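PDB 3SCY: hypothetical bacterial 6-phosphogluconolactonase from Bacteroides fragilis, which adopts a seven-bladed beta-propeller fold and may hydrolyse 6-phosphogluconolactone to 6-phosphogluconate. Local coordinates for residues Leu170-Asn183 / Lys199-Pro213. Sequence-based numbering, arbitrary orientation.
Sequences LADDLGTDQIHKFN and KGTPEAFKVAPGSGP
Around the His180 ring, Glu203 O lies at the edge near the ring plane, Ala204 CB comes up obliquely to ND1, and Gln178 CB sits over one face; Phe142 also stacks on this imidazole. The ring flanks the pairing of strand 178-184 with the edge strand 197-206, the third and fourth strands of a four-stranded antiparallel propeller blade. At another edge, NE2 gives Asp173 OD2 a nearly straight bond (177°), in the ring plane and on the anti lone pair, which fixes the ring's rotation. The Phe205 ring meets Leu170 CD2 at its edge, while Lys181 CD comes obliquely to CE2 at 4.0 Å. Over one face of the Phe182 ring, offset toward the rim, lies a water bonded to Lys181 O and Glu203 O; Lys199 CG approaches CE2 obliquely. Ile179 and Phe205 form a hydrogen-bonded pair, with Phe205 N to Ile179 O at 2.8 Å; Gln178–Lys206 and His180–Ala204 are non-hydrogen-bonded.

At the corner 201-203, where a cis peptide precedes Pro202, the edge strand changes direction. Lys181 follows it: with CG anti to its backbone N (chi1 -177°) and the chain extended, the side chain passes Pro202 O and brings NZ within 2.7 Å of Thr201 O, from above the carbonyl plane. Gly243 O accepts a further hydrogen bond from NZ, and Tyr168 makes a cation-pi contact with this lysine.

Asp177, which with Gln178 faces Asp173 in a G1 beta bulge, receives backbone N-H groups from the connection to the next blade. Gly212 N meets OD1 at 2.8 Å, almost along the C-O axis, whereas Gly210 N reaches OD2 from above the carboxylate plane. One water, 2.9 Å from both Asp177 OD2 and Lys206 NZ, bridges the two charges.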
loop_
_atom_site.group_PDB
_atom_site.type_symbol
_atom_site.label_atom_id
_atom_site.label_comp_id
_atom_site.label_asym_id
_atom_site.label_seq_id
_atom_site.Cartn_x
_atom_site.Cartn_y
_atom_site.Cartn_z
ATOM N N LEU A 170 -7.510 10.814 0.329
ATOM C CA LEU A 170 -8.353 10.022 1.225
ATOM C C LEU A 170 -7.469 9.264 2.185
ATOM O O LEU A 170 -6.488 8.639 1.756
ATOM C CB LEU A 170 -9.274 9.091 0.438
ATOM C CG LEU A 170 -10.205 9.780 -0.572
ATOM C CD1 LEU A 170 -11.066 8.769 -1.266
ATOM C CD2 LEU A 170 -11.146 10.794 0.110
ATOM N N ALA A 171 -7.746 9.363 3.485
ATOM C CA ALA A 171 -6.904 8.742 4.490
ATOM C C ALA A 171 -7.702 7.757 5.331
ATOM O O ALA A 171 -8.645 8.158 6.034
ATOM C CB ALA A 171 -6.285 9.825 5.363
ATOM N N ASP A 172 -7.320 6.465 5.272
ATOM C CA ASP A 172 -8.051 5.418 6.002
ATOM C C ASP A 172 -7.676 5.408 7.453
ATOM O O ASP A 172 -6.481 5.332 7.783
ATOM C CB ASP A 172 -7.742 4.033 5.405
ATOM C CG ASP A 172 -8.223 3.802 3.996
ATOM O OD1 ASP A 172 -9.034 4.609 3.505
ATOM O OD2 ASP A 172 -7.808 2.775 3.387
ATOM N N ASP A 173 -8.689 5.422 8.318
ATOM C CA ASP A 173 -8.473 5.438 9.752
ATOM C C ASP A 173 -9.070 4.195 10.376
ATOM O O ASP A 173 -10.279 4.107 10.645
ATOM C CB ASP A 173 -9.056 6.712 10.339
ATOM C CG ASP A 173 -8.866 6.930 11.831
ATOM O OD1 ASP A 173 -8.433 5.980 12.532
ATOM O OD2 ASP A 173 -9.148 8.045 12.297
ATOM N N LEU A 174 -8.182 3.241 10.661
ATOM C CA LEU A 174 -8.555 1.959 11.243
ATOM C C LEU A 174 -9.194 2.143 12.613
ATOM O O LEU A 174 -10.115 1.395 12.976
ATOM C CB LEU A 174 -7.301 1.046 11.310
ATOM C CG LEU A 174 -7.453 -0.350 11.999
ATOM C CD1 LEU A 174 -6.510 -1.364 11.361
ATOM C CD2 LEU A 174 -7.204 -0.271 13.540
ATOM N N GLY A 175 -8.716 3.135 13.363
ATOM C CA GLY A 175 -9.207 3.363 14.710
ATOM C C GLY A 175 -10.584 3.971 14.845
ATOM O O GLY A 175 -11.238 3.759 15.869
ATOM N N THR A 176 -11.024 4.759 13.852
ATOM C CA THR A 176 -12.320 5.436 13.992
ATOM C C THR A 176 -13.337 5.020 12.925
ATOM O O THR A 176 -14.403 5.635 12.867
ATOM C CB THR A 176 -12.137 6.960 13.991
ATOM O OG1 THR A 176 -11.757 7.379 12.681
ATOM C CG2 THR A 176 -11.121 7.430 15.020
ATOM N N ASP A 177 -13.021 3.998 12.087
ATOM C CA ASP A 177 -13.947 3.519 11.039
ATOM C C ASP A 177 -14.315 4.647 10.061
ATOM O O ASP A 177 -15.459 4.755 9.633
ATOM C CB ASP A 177 -15.213 2.890 11.666
ATOM C CG ASP A 177 -14.877 1.615 12.406
ATOM O OD1 ASP A 177 -14.146 0.774 11.837
ATOM O OD2 ASP A 177 -15.329 1.461 13.556
ATOM N N GLN A 178 -13.341 5.459 9.699
ATOM C CA GLN A 178 -13.555 6.570 8.781
ATOM C C GLN A 178 -12.496 6.631 7.715
ATOM O O GLN A 178 -11.379 6.167 7.910
ATOM C CB GLN A 178 -13.562 7.921 9.534
ATOM C CG GLN A 178 -14.768 8.131 10.438
ATOM C CD GLN A 178 -14.639 9.414 11.219
ATOM O OE1 GLN A 178 -13.736 9.597 12.041
ATOM N NE2 GLN A 178 -15.563 10.319 10.995
ATOM N N ILE A 179 -12.858 7.220 6.583
ATOM C CA ILE A 179 -11.969 7.608 5.508
ATOM C C ILE A 179 -12.017 9.143 5.522
ATOM O O ILE A 179 -13.042 9.725 5.154
ATOM C CB ILE A 179 -12.333 7.009 4.135
ATOM C CG1 ILE A 179 -12.359 5.459 4.197
ATOM C CG2 ILE A 179 -11.329 7.503 3.070
ATOM C CD1 ILE A 179 -13.120 4.776 3.008
ATOM N N HIS A 180 -10.943 9.778 5.994
ATOM C CA HIS A 180 -10.835 11.237 6.059
ATOM C C HIS A 180 -10.587 11.804 4.658
ATOM O O HIS A 180 -9.867 11.196 3.868
ATOM C CB HIS A 180 -9.724 11.646 7.029
ATOM C CG HIS A 180 -9.941 11.106 8.402
ATOM N ND1 HIS A 180 -10.831 11.711 9.290
ATOM C CD2 HIS A 180 -9.358 10.049 9.010
ATOM C CE1 HIS A 180 -10.781 10.977 10.392
ATOM N NE2 HIS A 180 -9.902 9.976 10.280
ATOM N N LYS A 181 -11.226 12.946 4.338
ATOM C CA LYS A 181 -11.120 13.566 3.024
ATOM C C LYS A 181 -10.448 14.941 3.092
ATOM O O LYS A 181 -10.822 15.789 3.920
ATOM C CB LYS A 181 -12.529 13.702 2.413
ATOM C CG LYS A 181 -12.528 14.280 0.995
ATOM C CD LYS A 181 -13.941 14.514 0.466
ATOM C CE LYS A 181 -13.912 15.398 -0.761
ATOM N NZ LYS A 181 -15.282 15.578 -1.317
ATOM N N PHE A 182 -9.480 15.166 2.191
ATOM C CA PHE A 182 -8.790 16.433 2.049
ATOM C C PHE A 182 -8.784 16.879 0.616
ATOM O O PHE A 182 -8.696 16.060 -0.309
ATOM C CB PHE A 182 -7.344 16.325 2.544
ATOM C CG PHE A 182 -7.232 15.990 4.008
ATOM C CD1 PHE A 182 -7.250 14.667 4.439
ATOM C CD2 PHE A 182 -7.156 16.997 4.961
ATOM C CE1 PHE A 182 -7.167 14.360 5.801
ATOM C CE2 PHE A 182 -7.093 16.692 6.320
ATOM C CZ PHE A 182 -7.107 15.376 6.731
ATOM N N ASN A 183 -8.872 18.184 0.434
ATOM C CA ASN A 183 -8.703 18.808 -0.856
ATOM C C ASN A 183 -7.214 18.971 -1.078
ATOM O O ASN A 183 -6.498 19.381 -0.159
ATOM C CB ASN A 183 -9.392 20.188 -0.882
ATOM C CG ASN A 183 -10.876 20.191 -0.659
ATOM O OD1 ASN A 183 -11.586 19.238 -0.961
ATOM N ND2 ASN A 183 -11.381 21.258 -0.061
ATOM N N LYS A 199 -9.078 20.383 4.862
ATOM C CA LYS A 199 -10.177 19.432 5.096
ATOM C C LYS A 199 -11.272 19.602 4.030
ATOM O O LYS A 199 -11.566 20.722 3.620
ATOM C CB LYS A 199 -10.724 19.592 6.521
ATOM C CG LYS A 199 -9.723 19.085 7.565
ATOM C CD LYS A 199 -10.317 19.061 8.959
ATOM C CE LYS A 199 -9.386 18.405 9.949
ATOM N NZ LYS A 199 -9.961 18.410 11.321
ATOM N N GLY A 200 -11.789 18.495 3.528
ATOM C CA GLY A 200 -12.773 18.559 2.452
ATOM C C GLY A 200 -14.211 18.521 2.915
ATOM O O GLY A 200 -14.500 18.581 4.116
ATOM N N THR A 201 -15.124 18.395 1.940
ATOM C CA THR A 201 -16.557 18.261 2.178
ATOM C C THR A 201 -17.059 16.933 1.617
ATOM O O THR A 201 -17.062 16.777 0.396
ATOM C CB THR A 201 -17.364 19.415 1.565
ATOM O OG1 THR A 201 -16.884 20.631 2.094
ATOM C CG2 THR A 201 -18.854 19.278 1.841
ATOM N N PRO A 202 -17.526 15.989 2.456
ATOM C CA PRO A 202 -17.507 16.008 3.924
ATOM C C PRO A 202 -16.083 15.805 4.430
ATOM O O PRO A 202 -15.180 15.455 3.652
ATOM C CB PRO A 202 -18.423 14.835 4.292
ATOM C CG PRO A 202 -18.214 13.865 3.187
ATOM C CD PRO A 202 -18.028 14.695 1.950
ATOM N N GLU A 203 -15.868 16.005 5.728
ATOM C CA GLU A 203 -14.521 15.816 6.283
ATOM C C GLU A 203 -14.147 14.334 6.335
ATOM O O GLU A 203 -12.962 14.001 6.381
ATOM C CB GLU A 203 -14.405 16.426 7.677
ATOM C CG GLU A 203 -14.242 17.936 7.629
ATOM C CD GLU A 203 -13.984 18.628 8.951
ATOM O OE1 GLU A 203 -13.841 17.936 9.986
ATOM O OE2 GLU A 203 -13.921 19.877 8.944
ATOM N N ALA A 204 -15.150 13.452 6.345
ATOM C CA ALA A 204 -14.908 12.019 6.398
ATOM C C ALA A 204 -16.093 11.239 5.905
ATOM O O ALA A 204 -17.229 11.710 5.954
ATOM C CB ALA A 204 -14.579 11.590 7.824
ATOM N N PHE A 205 -15.820 10.017 5.458
ATOM C CA PHE A 205 -16.829 9.016 5.127
ATOM C C PHE A 205 -16.792 7.992 6.235
ATOM O O PHE A 205 -15.715 7.586 6.659
ATOM C CB PHE A 205 -16.567 8.374 3.747
ATOM C CG PHE A 205 -16.504 9.384 2.628
ATOM C CD1 PHE A 205 -17.667 9.936 2.101
ATOM C CD2 PHE A 205 -15.278 9.827 2.134
ATOM C CE1 PHE A 205 -17.609 10.892 1.087
ATOM C CE2 PHE A 205 -15.225 10.782 1.106
ATOM C CZ PHE A 205 -16.396 11.321 0.609
ATOM N N LYS A 206 -17.943 7.568 6.711
ATOM C CA LYS A 206 -18.006 6.609 7.800
ATOM C C LYS A 206 -18.312 5.224 7.252
ATOM O O LYS A 206 -19.114 5.097 6.327
ATOM C CB LYS A 206 -19.080 7.070 8.817
ATOM C CG LYS A 206 -19.283 6.172 10.051
ATOM C CD LYS A 206 -18.135 6.232 11.076
ATOM C CE LYS A 206 -18.469 5.539 12.382
ATOM N NZ LYS A 206 -18.752 4.081 12.214
ATOM N N VAL A 207 -17.662 4.188 7.808
ATOM C CA VAL A 207 -17.976 2.798 7.436
ATOM C C VAL A 207 -18.528 2.083 8.678
ATOM O O VAL A 207 -18.478 2.643 9.783
ATOM C CB VAL A 207 -16.824 2.010 6.752
ATOM C CG1 VAL A 207 -16.395 2.674 5.437
ATOM C CG2 VAL A 207 -15.637 1.819 7.691
ATOM N N ALA A 208 -19.079 0.866 8.506
ATOM C CA ALA A 208 -19.703 0.116 9.600
ATOM C C ALA A 208 -18.797 0.041 10.853
ATOM O O ALA A 208 -17.605 -0.243 10.717
ATOM C CB ALA A 208 -20.078 -1.287 9.139
ATOM N N PRO A 209 -19.338 0.290 12.077
ATOM C CA PRO A 209 -18.491 0.229 13.279
ATOM C C PRO A 209 -17.762 -1.100 13.418
ATOM O O PRO A 209 -18.325 -2.158 13.124
ATOM C CB PRO A 209 -19.492 0.420 14.429
ATOM C CG PRO A 209 -20.610 1.212 13.806
ATOM C CD PRO A 209 -20.732 0.656 12.418
ATOM N N GLY A 210 -16.513 -1.021 13.845
ATOM C CA GLY A 210 -15.672 -2.193 14.058
ATOM C C GLY A 210 -15.014 -2.723 12.799
ATOM O O GLY A 210 -14.377 -3.780 12.844
ATOM N N SER A 211 -15.177 -2.023 11.649
ATOM C CA SER A 211 -14.570 -2.489 10.396
ATOM C C SER A 211 -13.040 -2.421 10.422
ATOM O O SER A 211 -12.380 -3.363 9.990
ATOM C CB SER A 211 -15.071 -1.665 9.214
ATOM O OG SER A 211 -16.448 -1.878 8.961
ATOM N N GLY A 212 -12.485 -1.305 10.883
ATOM C CA GLY A 212 -11.036 -1.125 10.895
ATOM C C GLY A 212 -10.464 -0.904 9.501
ATOM O O GLY A 212 -9.674 -1.725 9.029
ATOM N N PRO A 213 -10.863 0.198 8.802
ATOM C CA PRO A 213 -10.372 0.439 7.422
ATOM C C PRO A 213 -8.865 0.372 7.307
ATOM O O PRO A 213 -8.170 0.983 8.114
ATOM C CB PRO A 213 -10.848 1.878 7.116
ATOM C CG PRO A 213 -11.953 2.122 8.028
ATOM C CD PRO A 213 -11.780 1.269 9.249
HETATM O O HOH W 1 -17.353 3.220 14.551
HETATM O O HOH W 2 -10.742 15.683 6.786
HETATM O O HOH W 3 -14.190 18.852 -0.735
HETATM O O HOH W 4 -14.217 21.977 1.061
#